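Local atomic coordinates of putative uncharacterized protein (Chaetomium thermophilum, PDB entry 5T8V), a protein that probably loads cohesin onto chromatin as a member of the SCC2/Nipped-B family, this chain being its C-terminal, HEAT-repeat part. Residues R467-K472 / Q592-Y597. Numbering follows the deposited sequence.
Sequences RGHVRK and QAKLSY
Val470 and Leu595 meet where helices 446-474 and 590-602 of the HEAT-repeat solenoid pack against each other, a small worked example of apolar packing between two helices of an all-helical scaffold. This is the buried half of the contact. The side chains cross at about a right angle, and CG1 of Val470 lies 4.1 Å from CD1 of Leu595, in van der Waals contact. Leu595 sends CG anti to its own N (chi1 177°), which helps carry CD1 across to the valine, where the two backbones come nearest, with 6.4 Å between the CA atoms of Val470 and Leu595. Leu486 of helix 481-494 also packs on Leu595, while Val470 reaches further along helix 590-602 to Ser598 and Leu602, so the packing extends beyond this pair.

The other half, His469 with Lys594, is more open to solvent and less buried, though its closest approach is no longer. The lysine chain, bent at chi2 (135°) and chi3, passes the imidazole edge near the ring plane, touching it through a methylene. Its ammonium turns to a salt bridge with Asp417; NZ of Lys594 remains 5.4 Å from NE2 of His469. No hydrogen bond joins the two segments, and on this side the closest approach is NE2 of His469 to CD of Lys594, at 3.9 Å.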
ATOM      1  N   ARG A 467       1.173  -0.797  23.100  1.00 13.04           N
ATOM      2  CA  ARG A 467       0.175   0.209  23.448  1.00 13.50           C
ATOM      3  C   ARG A 467      -1.201  -0.423  23.617  1.00 14.48           C
ATOM      4  O   ARG A 467      -1.922  -0.129  24.582  1.00 14.79           O
ATOM      5  CB  ARG A 467       0.151   1.301  22.378  1.00 14.66           C
ATOM      6  CG  ARG A 467       1.369   2.209  22.427  1.00 15.69           C
ATOM      7  CD  ARG A 467       1.664   2.846  21.084  1.00 18.82           C
ATOM      8  NE  ARG A 467       0.484   3.480  20.510  1.00 22.50           N
ATOM      9  CZ  ARG A 467      -0.048   4.615  20.951  1.00 24.33           C
ATOM     10  NH1 ARG A 467       0.489   5.247  21.989  1.00 23.23           N
ATOM     11  NH2 ARG A 467      -1.126   5.114  20.358  1.00 26.52           N
ATOM     12  N   GLY A 468      -1.581  -1.306  22.692  1.00 15.16           N
ATOM     13  CA  GLY A 468      -2.840  -2.017  22.846  1.00 16.26           C
ATOM     14  C   GLY A 468      -2.896  -2.799  24.143  1.00 16.18           C
ATOM     15  O   GLY A 468      -3.905  -2.772  24.856  1.00 16.90           O
ATOM     16  N   HIS A 469      -1.808  -3.499  24.474  1.00 19.58           N
ATOM     17  CA  HIS A 469      -1.773  -4.274  25.708  1.00 20.48           C
ATOM     18  C   HIS A 469      -1.907  -3.369  26.926  1.00 20.61           C
ATOM     19  O   HIS A 469      -2.560  -3.734  27.910  1.00 21.22           O
ATOM     20  CB  HIS A 469      -0.482  -5.090  25.777  1.00 20.45           C
ATOM     21  CG  HIS A 469      -0.451  -6.080  26.900  1.00 22.68           C
ATOM     22  ND1 HIS A 469      -1.565  -6.785  27.303  1.00 24.21           N
ATOM     23  CD2 HIS A 469       0.563  -6.489  27.700  1.00 22.75           C
ATOM     24  CE1 HIS A 469      -1.240  -7.581  28.306  1.00 24.73           C
ATOM     25  NE2 HIS A 469       0.045  -7.421  28.566  1.00 23.63           N
ATOM     26  N   VAL A 470      -1.306  -2.178  26.879  1.00 17.09           N
ATOM     27  CA  VAL A 470      -1.434  -1.244  27.996  1.00 17.12           C
ATOM     28  C   VAL A 470      -2.884  -0.806  28.152  1.00 18.21           C
ATOM     29  O   VAL A 470      -3.418  -0.759  29.266  1.00 18.54           O
ATOM     30  CB  VAL A 470      -0.498  -0.038  27.805  1.00 16.47           C
ATOM     31  CG1 VAL A 470      -0.844   1.083  28.794  1.00 16.21           C
ATOM     32  CG2 VAL A 470       0.949  -0.465  27.988  1.00 15.40           C
ATOM     33  N   ARG A 471      -3.542  -0.467  27.041  1.00 23.33           N
ATOM     34  CA  ARG A 471      -4.945  -0.072  27.129  1.00 25.21           C
ATOM     35  C   ARG A 471      -5.788  -1.197  27.714  1.00 25.32           C
ATOM     36  O   ARG A 471      -6.640  -0.965  28.584  1.00 24.78           O
ATOM     37  CB  ARG A 471      -5.468   0.338  25.752  1.00 26.70           C
ATOM     38  CG  ARG A 471      -6.529   1.438  25.803  1.00 30.33           C
ATOM     39  CD  ARG A 471      -7.050   1.797  24.417  1.00 32.59           C
ATOM     40  NE  ARG A 471      -5.965   1.977  23.454  1.00 32.43           N
ATOM     41  CZ  ARG A 471      -5.315   3.120  23.247  1.00 31.55           C
ATOM     42  NH1 ARG A 471      -5.629   4.212  23.933  1.00 30.80           N
ATOM     43  NH2 ARG A 471      -4.341   3.168  22.347  1.00 31.02           N
ATOM     44  N   LYS A 472      -5.550  -2.431  27.264  1.00 31.88           N
ATOM     45  CA  LYS A 472      -6.296  -3.569  27.793  1.00 33.64           C
ATOM     46  C   LYS A 472      -6.085  -3.711  29.295  1.00 33.91           C
ATOM     47  O   LYS A 472      -7.048  -3.755  30.069  1.00 36.09           O
ATOM     48  CB  LYS A 472      -5.877  -4.847  27.071  1.00 35.07           C
ATOM     49  CG  LYS A 472      -6.762  -6.040  27.385  1.00 39.48           C
ATOM     50  CD  LYS A 472      -6.026  -7.349  27.179  1.00 41.33           C
ATOM     51  CE  LYS A 472      -6.905  -8.534  27.531  1.00 44.99           C
ATOM     52  NZ  LYS A 472      -6.145  -9.812  27.480  1.00 46.86           N
ATOM     53  N   GLN A 592       0.285  -6.070  37.794  1.00 20.77           N
ATOM     54  CA  GLN A 592       0.638  -4.706  38.172  1.00 18.70           C
ATOM     55  C   GLN A 592       2.061  -4.369  37.743  1.00 18.92           C
ATOM     56  O   GLN A 592       2.337  -3.243  37.311  1.00 16.68           O
ATOM     57  CB  GLN A 592       0.482  -4.523  39.680  1.00 22.25           C
ATOM     58  CG  GLN A 592      -0.952  -4.501  40.155  1.00 23.73           C
ATOM     59  CD  GLN A 592      -1.060  -4.466  41.665  1.00 25.85           C
ATOM     60  OE1 GLN A 592      -0.178  -4.953  42.373  1.00 26.39           O
ATOM     61  NE2 GLN A 592      -2.144  -3.884  42.167  1.00 27.02           N
ATOM     62  N   ALA A 593       2.979  -5.330  37.858  1.00 17.90           N
ATOM     63  CA  ALA A 593       4.360  -5.091  37.453  1.00 16.85           C
ATOM     64  C   ALA A 593       4.462  -4.907  35.944  1.00 16.14           C
ATOM     65  O   ALA A 593       5.115  -3.973  35.464  1.00 14.96           O
ATOM     66  CB  ALA A 593       5.250  -6.244  37.915  1.00 17.80           C
ATOM     67  N   LYS A 594       3.820  -5.793  35.178  1.00 17.00           N
ATOM     68  CA  LYS A 594       3.854  -5.667  33.726  1.00 16.43           C
ATOM     69  C   LYS A 594       3.255  -4.340  33.275  1.00 16.04           C
ATOM     70  O   LYS A 594       3.821  -3.657  32.411  1.00 14.98           O
ATOM     71  CB  LYS A 594       3.119  -6.844  33.085  1.00 17.70           C
ATOM     72  CG  LYS A 594       2.887  -6.694  31.590  1.00 20.83           C
ATOM     73  CD  LYS A 594       3.225  -7.964  30.837  1.00 22.37           C
ATOM     74  CE  LYS A 594       4.723  -8.148  30.715  1.00 22.70           C
ATOM     75  NZ  LYS A 594       5.084  -9.104  29.624  1.00 24.09           N
ATOM     76  N   LEU A 595       2.115  -3.950  33.851  1.00 15.53           N
ATOM     77  CA  LEU A 595       1.518  -2.668  33.490  1.00 14.56           C
ATOM     78  C   LEU A 595       2.435  -1.513  33.867  1.00 13.50           C
ATOM     79  O   LEU A 595       2.595  -0.562  33.094  1.00 12.71           O
ATOM     80  CB  LEU A 595       0.150  -2.503  34.157  1.00 15.14           C
ATOM     81  CG  LEU A 595      -0.558  -1.165  33.923  1.00 14.26           C
ATOM     82  CD1 LEU A 595      -0.665  -0.841  32.442  1.00 13.65           C
ATOM     83  CD2 LEU A 595      -1.936  -1.189  34.550  1.00 16.12           C
ATOM     84  N   SER A 596       3.048  -1.578  35.050  1.00 14.44           N
ATOM     85  CA  SER A 596       3.962  -0.523  35.475  1.00 13.61           C
ATOM     86  C   SER A 596       5.098  -0.354  34.476  1.00 13.17           C
ATOM     87  O   SER A 596       5.315   0.737  33.929  1.00 13.36           O
ATOM     88  CB  SER A 596       4.513  -0.843  36.865  1.00 19.26           C
ATOM     89  OG  SER A 596       3.474  -0.892  37.822  1.00 21.05           O
ATOM     90  N   TYR A 597       5.833  -1.435  34.217  1.00 13.01           N
ATOM     91  CA  TYR A 597       6.965  -1.344  33.307  1.00 14.38           C
ATOM     92  C   TYR A 597       6.525  -0.919  31.912  1.00 12.44           C
ATOM     93  O   TYR A 597       7.250  -0.186  31.231  1.00 12.09           O
ATOM     94  CB  TYR A 597       7.709  -2.680  33.256  1.00 13.32           C
ATOM     95  CG  TYR A 597       8.976  -2.614  32.440  1.00 14.47           C
ATOM     96  CD1 TYR A 597      10.059  -1.855  32.867  1.00 12.67           C
ATOM     97  CD2 TYR A 597       9.088  -3.299  31.243  1.00 14.31           C
ATOM     98  CE1 TYR A 597      11.215  -1.783  32.122  1.00 12.57           C
ATOM     99  CE2 TYR A 597      10.243  -3.234  30.492  1.00 14.90           C
ATOM    100  CZ  TYR A 597      11.303  -2.471  30.936  1.00 14.44           C
ATOM    101  OH  TYR A 597      12.457  -2.404  30.191  1.00 15.26           O
TER